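Local coordinates for protein paenibacillus xanthan lyase (Paenibacillus, PDB 6F2P) that probably cleaves the polysaccharide xanthan by beta-elimination, as a multidomain lyase of polysaccharide lyase family 8, at residues Gly359-Lys363 with Gln375-Gly379; Ile511-Arg515 with Ile559-Phe563. One frame throughout, in Å; residues are numbered along the deposited sequence.

Interaction 1 of 2, residues Gly359-Lys363 with Gln375-Gly379; sequences GELVK and QLRPG
Gly379 N donates to Glu360 OE1 over 2.9 Å in a fairly straight bond (160° at the hydrogen) that arrives from above the carboxylate plane, 44° out of it. A water lies within hydrogen-bonding distance of both Glu360 OE1 and Arg377 O and may bridge them. An extended chain with CG anti to the backbone N (chi1 -163°) carries the carboxylate to the Pro378-Gly379 backbone, where its OE2 lies beside Pro378, nearest CA and CB. Val362 divides its two methyls between Pro378 and Arg377: its CG2 meets Pro378 CD at 3.8 Å, while its CG1 lies over one face of the Arg377 guanidinium, 3.6 Å from Arg377 NH1. That guanidinium is hydrogen-bonded to Asp490 O and Gln465 OE1. Leu361 CD2 touches Leu376 CD1 at 3.8 Å. Beyond it the backbones join, with Lys363 N bonded to Leu376 O and Leu376 N to Lys363 O, each 2.9 Å long. Residues 375-379 lie in the family 8 super-sandwich region, and 359-363 lead from the loop after helix 340-351 into a strand. Their antiparallel hydrogen-bonded pair belongs to a beta hairpin of strands 363-367 and 372-377, at the edge of a four-stranded sheet.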
ATOM      1  N   GLY A 359     -17.452  16.297  15.202  1.00 25.52           N
ATOM      2  CA  GLY A 359     -17.668  17.002  13.960  1.00 25.88           C
ATOM      3  C   GLY A 359     -17.216  16.179  12.776  1.00 25.25           C
ATOM      4  O   GLY A 359     -16.789  15.032  12.919  1.00 25.50           O
ATOM      5  N   GLU A 360     -17.320  16.777  11.597  1.00 25.83           N
ATOM      6  CA  GLU A 360     -16.862  16.156  10.367  1.00 29.46           C
ATOM      7  C   GLU A 360     -15.347  15.926  10.418  1.00 29.28           C
ATOM      8  O   GLU A 360     -14.588  16.813  10.815  1.00 20.49           O
ATOM      9  CB  GLU A 360     -17.211  17.069   9.197  1.00 30.15           C
ATOM     10  CG  GLU A 360     -17.182  16.417   7.845  1.00 33.03           C
ATOM     11  CD  GLU A 360     -17.891  17.263   6.808  1.00 36.74           C
ATOM     12  OE1 GLU A 360     -18.712  16.702   6.042  1.00 31.10           O
ATOM     13  OE2 GLU A 360     -17.630  18.489   6.777  1.00 36.80           O
ATOM     14  N   LEU A 361     -14.920  14.727  10.032  1.00 22.04           N
ATOM     15  CA  LEU A 361     -13.504  14.400   9.937  1.00 19.74           C
ATOM     16  C   LEU A 361     -13.013  14.672   8.516  1.00 19.42           C
ATOM     17  O   LEU A 361     -13.669  14.305   7.539  1.00 19.37           O
ATOM     18  CB  LEU A 361     -13.265  12.933  10.321  1.00 20.02           C
ATOM     19  CG  LEU A 361     -11.830  12.392  10.316  1.00 20.66           C
ATOM     20  CD1 LEU A 361     -10.973  13.067  11.385  1.00 20.36           C
ATOM     21  CD2 LEU A 361     -11.807  10.876  10.485  1.00 14.55           C
ATOM     22  N   VAL A 362     -11.862  15.325   8.407  1.00 20.63           N
ATOM     23  CA  VAL A 362     -11.287  15.660   7.107  1.00 18.99           C
ATOM     24  C   VAL A 362      -9.850  15.166   7.025  1.00 18.35           C
ATOM     25  O   VAL A 362      -8.996  15.650   7.762  1.00 22.29           O
ATOM     26  CB  VAL A 362     -11.283  17.184   6.868  1.00 14.46           C
ATOM     27  CG1 VAL A 362     -10.524  17.523   5.584  1.00 13.35           C
ATOM     28  CG2 VAL A 362     -12.703  17.718   6.817  1.00 13.48           C
ATOM     29  N   LYS A 363      -9.593  14.198   6.147  1.00 15.60           N
ATOM     30  CA  LYS A 363      -8.243  13.663   5.954  1.00 19.47           C
ATOM     31  C   LYS A 363      -8.206  12.692   4.787  1.00 16.51           C
ATOM     32  O   LYS A 363      -9.222  12.115   4.422  1.00 15.80           O
ATOM     33  CB  LYS A 363      -7.715  12.953   7.213  1.00 17.50           C
ATOM     34  CG  LYS A 363      -8.436  11.652   7.559  1.00 25.23           C
ATOM     35  CD  LYS A 363      -7.670  10.819   8.588  1.00 31.21           C
ATOM     36  CE  LYS A 363      -7.662  11.471   9.963  1.00 32.41           C
ATOM     37  NZ  LYS A 363      -6.800  10.716  10.912  1.00 32.45           N
ATOM     38  N   GLN A 375     -10.681   9.069   1.030  1.00 17.01           N
ATOM     39  CA  GLN A 375     -10.647  10.518   0.984  1.00 16.21           C
ATOM     40  C   GLN A 375     -11.842  11.075   1.748  1.00 18.49           C
ATOM     41  O   GLN A 375     -12.995  10.816   1.403  1.00 21.04           O
ATOM     42  CB  GLN A 375     -10.648  11.021  -0.459  1.00 12.79           C
ATOM     43  CG  GLN A 375     -10.805  12.524  -0.590  1.00 14.61           C
ATOM     44  CD  GLN A 375      -9.620  13.298  -0.035  1.00 20.74           C
ATOM     45  OE1 GLN A 375      -9.359  13.301   1.172  1.00 17.95           O
ATOM     46  NE2 GLN A 375      -8.892  13.967  -0.924  1.00 25.97           N
ATOM     47  N   LEU A 376     -11.560  11.818   2.809  1.00 18.35           N
ATOM     48  CA  LEU A 376     -12.607  12.448   3.589  1.00 15.27           C
ATOM     49  C   LEU A 376     -12.465  13.969   3.480  1.00 21.62           C
ATOM     50  O   LEU A 376     -11.461  14.547   3.907  1.00 22.44           O
ATOM     51  CB  LEU A 376     -12.541  11.993   5.045  1.00 14.25           C
ATOM     52  CG  LEU A 376     -12.596  10.486   5.314  1.00 15.62           C
ATOM     53  CD1 LEU A 376     -12.321  10.205   6.783  1.00 16.04           C
ATOM     54  CD2 LEU A 376     -13.935   9.893   4.912  1.00 13.54           C
ATOM     55  N   ARG A 377     -13.473  14.595   2.882  1.00 21.38           N
ATOM     56  CA  ARG A 377     -13.509  16.029   2.669  1.00 17.54           C
ATOM     57  C   ARG A 377     -14.772  16.570   3.307  1.00 20.06           C
ATOM     58  O   ARG A 377     -15.675  15.807   3.643  1.00 24.30           O
ATOM     59  CB  ARG A 377     -13.530  16.334   1.173  1.00 17.78           C
ATOM     60  CG  ARG A 377     -12.309  15.840   0.431  1.00 20.17           C
ATOM     61  CD  ARG A 377     -11.051  16.416   1.015  1.00 15.90           C
ATOM     62  NE  ARG A 377     -11.112  17.869   1.083  1.00 21.72           N
ATOM     63  CZ  ARG A 377     -10.196  18.627   1.680  1.00 20.32           C
ATOM     64  NH1 ARG A 377      -9.152  18.061   2.267  1.00 15.47           N
ATOM     65  NH2 ARG A 377     -10.327  19.952   1.697  1.00 15.95           N
ATOM     66  N   PRO A 378     -14.839  17.894   3.497  1.00 25.55           N
ATOM     67  CA  PRO A 378     -16.114  18.440   3.966  1.00 23.95           C
ATOM     68  C   PRO A 378     -17.221  18.220   2.936  1.00 23.68           C
ATOM     69  O   PRO A 378     -17.131  18.719   1.817  1.00 24.14           O
ATOM     70  CB  PRO A 378     -15.815  19.932   4.144  1.00 18.13           C
ATOM     71  CG  PRO A 378     -14.559  20.185   3.353  1.00 19.30           C
ATOM     72  CD  PRO A 378     -13.780  18.917   3.425  1.00 18.31           C
ATOM     73  N   GLY A 379     -18.245  17.460   3.313  1.00 22.93           N
ATOM     74  CA  GLY A 379     -19.372  17.205   2.437  1.00 23.43           C
ATOM     75  C   GLY A 379     -19.438  15.800   1.847  1.00 26.22           C
ATOM     76  O   GLY A 379     -20.509  15.347   1.435  1.00 24.87           O
TER
HETATM   77  O   HOH W   1     -17.381  14.352   5.131  1.00 19.43           O

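Interaction 2 of 2, residues Ile511-Arg515 with Ile559-Phe563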
ATOM      1  N   ILE A 511     -17.654   1.864 -15.332  1.00 10.39           N
ATOM      2  CA  ILE A 511     -18.854   2.371 -14.683  1.00 12.92           C
ATOM      3  C   ILE A 511     -18.592   3.676 -13.958  1.00 16.74           C
ATOM      4  O   ILE A 511     -17.795   3.723 -13.021  1.00 16.90           O
ATOM      5  CB  ILE A 511     -19.446   1.357 -13.686  1.00 16.25           C
ATOM      6  CG1 ILE A 511     -19.502  -0.046 -14.306  1.00 13.56           C
ATOM      7  CG2 ILE A 511     -20.812   1.827 -13.212  1.00 11.38           C
ATOM      8  CD1 ILE A 511     -20.194  -0.107 -15.649  1.00 10.36           C
ATOM      9  N   VAL A 512     -19.259   4.740 -14.395  1.00 16.66           N
ATOM     10  CA  VAL A 512     -19.103   6.030 -13.731  1.00 19.54           C
ATOM     11  C   VAL A 512     -19.944   6.081 -12.464  1.00 18.50           C
ATOM     12  O   VAL A 512     -19.494   6.556 -11.415  1.00 21.92           O
ATOM     13  CB  VAL A 512     -19.495   7.209 -14.645  1.00 16.82           C
ATOM     14  CG1 VAL A 512     -19.625   8.493 -13.835  1.00 13.81           C
ATOM     15  CG2 VAL A 512     -18.478   7.388 -15.743  1.00 14.12           C
ATOM     16  N   GLU A 513     -21.168   5.579 -12.567  1.00 17.47           N
ATOM     17  CA  GLU A 513     -22.125   5.682 -11.479  1.00 15.09           C
ATOM     18  C   GLU A 513     -23.074   4.488 -11.493  1.00 20.58           C
ATOM     19  O   GLU A 513     -23.322   3.887 -12.543  1.00 21.11           O
ATOM     20  CB  GLU A 513     -22.896   6.996 -11.605  1.00 11.53           C
ATOM     21  CG  GLU A 513     -23.836   7.306 -10.465  1.00 16.09           C
ATOM     22  CD  GLU A 513     -23.193   7.144  -9.096  1.00 19.37           C
ATOM     23  OE1 GLU A 513     -22.709   8.151  -8.541  1.00 17.36           O
ATOM     24  OE2 GLU A 513     -23.191   6.013  -8.561  1.00 19.78           O
ATOM     25  N   ASN A 514     -23.568   4.123 -10.316  1.00 18.13           N
ATOM     26  CA  ASN A 514     -24.684   3.198 -10.202  1.00 14.96           C
ATOM     27  C   ASN A 514     -25.375   3.492  -8.884  1.00 16.35           C
ATOM     28  O   ASN A 514     -25.207   2.766  -7.918  1.00 19.01           O
ATOM     29  CB  ASN A 514     -24.227   1.737 -10.276  1.00 12.83           C
ATOM     30  CG  ASN A 514     -25.369   0.795 -10.624  1.00 16.44           C
ATOM     31  OD1 ASN A 514     -26.536   1.160 -10.501  1.00 16.73           O
ATOM     32  ND2 ASN A 514     -25.042  -0.410 -11.069  1.00 13.03           N
ATOM     33  N   ARG A 515     -26.134   4.582  -8.846  1.00 16.54           N
ATOM     34  CA  ARG A 515     -26.621   5.130  -7.587  1.00 15.05           C
ATOM     35  C   ARG A 515     -28.024   4.667  -7.275  1.00 21.20           C
ATOM     36  O   ARG A 515     -28.881   4.656  -8.154  1.00 22.04           O
ATOM     37  CB  ARG A 515     -26.630   6.659  -7.659  1.00 20.60           C
ATOM     38  CG  ARG A 515     -26.765   7.357  -6.313  1.00 15.92           C
ATOM     39  CD  ARG A 515     -25.428   7.369  -5.592  1.00 19.94           C
ATOM     40  NE  ARG A 515     -25.491   8.054  -4.305  1.00 20.80           N
ATOM     41  CZ  ARG A 515     -24.508   8.028  -3.411  1.00 16.71           C
ATOM     42  NH1 ARG A 515     -23.403   7.350  -3.678  1.00 13.67           N
ATOM     43  NH2 ARG A 515     -24.631   8.668  -2.253  1.00 15.17           N
ATOM     44  N   ILE A 559     -24.892  14.753  -6.761  1.00 15.34           N
ATOM     45  CA  ILE A 559     -23.595  14.399  -7.338  1.00 13.54           C
ATOM     46  C   ILE A 559     -23.427  14.993  -8.742  1.00 20.35           C
ATOM     47  O   ILE A 559     -24.325  14.898  -9.581  1.00 20.58           O
ATOM     48  CB  ILE A 559     -23.361  12.877  -7.383  1.00 14.76           C
ATOM     49  CG1 ILE A 559     -23.730  12.239  -6.038  1.00 14.47           C
ATOM     50  CG2 ILE A 559     -21.911  12.571  -7.769  1.00 10.66           C
ATOM     51  CD1 ILE A 559     -23.647  10.732  -6.034  1.00 14.33           C
ATOM     52  N   GLY A 560     -22.284  15.631  -8.982  1.00 19.98           N
ATOM     53  CA  GLY A 560     -21.977  16.190 -10.283  1.00 15.58           C
ATOM     54  C   GLY A 560     -20.980  15.309 -11.009  1.00 17.16           C
ATOM     55  O   GLY A 560     -20.208  14.599 -10.372  1.00 16.89           O
ATOM     56  N   TYR A 561     -21.006  15.333 -12.339  1.00 14.76           N
ATOM     57  CA  TYR A 561     -20.046  14.576 -13.135  1.00 13.50           C
ATOM     58  C   TYR A 561     -19.590  15.442 -14.303  1.00 16.57           C
ATOM     59  O   TYR A 561     -20.392  15.858 -15.129  1.00 20.75           O
ATOM     60  CB  TYR A 561     -20.654  13.280 -13.670  1.00 14.97           C
ATOM     61  CG  TYR A 561     -21.418  12.472 -12.648  1.00 18.89           C
ATOM     62  CD1 TYR A 561     -22.680  12.876 -12.219  1.00 16.95           C
ATOM     63  CD2 TYR A 561     -20.895  11.291 -12.134  1.00 15.93           C
ATOM     64  CE1 TYR A 561     -23.388  12.148 -11.290  1.00 18.19           C
ATOM     65  CE2 TYR A 561     -21.605  10.547 -11.200  1.00 16.29           C
ATOM     66  CZ  TYR A 561     -22.852  10.991 -10.785  1.00 18.79           C
ATOM     67  OH  TYR A 561     -23.581  10.295  -9.862  1.00 17.48           O
ATOM     68  N   TYR A 562     -18.298  15.716 -14.371  1.00 14.10           N
ATOM     69  CA  TYR A 562     -17.775  16.511 -15.459  1.00 14.77           C
ATOM     70  C   TYR A 562     -16.961  15.593 -16.357  1.00 15.64           C
ATOM     71  O   TYR A 562     -16.209  14.751 -15.873  1.00 15.95           O
ATOM     72  CB  TYR A 562     -16.963  17.688 -14.905  1.00 16.69           C
ATOM     73  CG  TYR A 562     -15.960  18.293 -15.860  1.00 20.67           C
ATOM     74  CD1 TYR A 562     -16.352  18.790 -17.095  1.00 21.30           C
ATOM     75  CD2 TYR A 562     -14.620  18.383 -15.511  1.00 16.65           C
ATOM     76  CE1 TYR A 562     -15.432  19.331 -17.967  1.00 21.34           C
ATOM     77  CE2 TYR A 562     -13.693  18.927 -16.370  1.00 20.63           C
ATOM     78  CZ  TYR A 562     -14.099  19.399 -17.597  1.00 26.38           C
ATOM     79  OH  TYR A 562     -13.160  19.943 -18.452  1.00 22.02           O
ATOM     80  N   PHE A 563     -17.148  15.727 -17.665  1.00 18.53           N
ATOM     81  CA  PHE A 563     -16.449  14.869 -18.614  1.00 20.86           C
ATOM     82  C   PHE A 563     -15.526  15.667 -19.529  1.00 18.71           C
ATOM     83  O   PHE A 563     -15.953  16.185 -20.555  1.00 22.38           O
ATOM     84  CB  PHE A 563     -17.449  14.016 -19.400  1.00 13.28           C
ATOM     85  CG  PHE A 563     -18.319  13.171 -18.517  1.00 18.28           C
ATOM     86  CD1 PHE A 563     -19.497  13.680 -17.983  1.00 18.36           C
ATOM     87  CD2 PHE A 563     -17.939  11.884 -18.174  1.00 14.51           C
ATOM     88  CE1 PHE A 563     -20.292  12.906 -17.141  1.00 13.50           C
ATOM     89  CE2 PHE A 563     -18.729  11.114 -17.339  1.00 14.12           C
ATOM     90  CZ  PHE A 563     -19.906  11.630 -16.824  1.00 13.49           C
TER
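Val512 reaches the opposite strand with both methyls. Its CG1 (chi1 167°, anti to the backbone N) lies against the Tyr561 ring, 3.5 Å from Tyr561 CD2, and its CG2 meets the edge of the Phe563 ring at 4.1 Å from Phe563 CE2. Glu513 follows with the polar link: Tyr561 OH donates at 2.7 Å to Glu513 OE1, which accepts through its anti lone pair, the one turned away from OE2. The carboxylate stands almost perpendicular to the phenol ring, at 88°, yet OE1 lies in the ring plane at its edge. Val512 and Glu513 form a classic beta bulge opposite Leu602 of the neighbouring strand 595-607; strand 559-563 belongs to the other sheet, packed against this one in the super-sandwich domain. The axes of 513-515 and 559-563 approach to 11.0 Å and run nearly antiparallel (166°). Asn514 contributes its backbone N, bonded at 2.6 Å to Glu513 OE2, which fixes the second oxygen of that carboxylate. With an alanine in place of Glu513 the buried Tyr561 hydroxyl would probably lose its acceptor, and Asn514 N its carboxylate partner. At Arg515, whose NH1 is bonded to Leu414 O, one face of the guanidinium receives Ile559 CD1, 3.7 Å from Arg515 NE.

Overall arrangement
Interactions 1 and 2 follow one another along the chain and do not touch: their centres are 20 Å apart and their nearest atoms about 9 Å. Outside partners nevertheless link the sheets on which the contacts lie. Arg377 of interaction 1 reaches Gln465 and Asp490, in loops of the nine-stranded sheet that includes strand 559-563, whereas Arg515 of interaction 2 is bonded to Leu414, on strand 411-415 of the four-stranded sheet that includes 372-377. Asp490 is a calcium ligand; a bound calcium ion lies about 8 Å from the Arg377 side chain, and one lies about 9 Å from that of Phe563. Interaction 1 is partly buried near the helical region, while interaction 2 lies in the interior between two sheets.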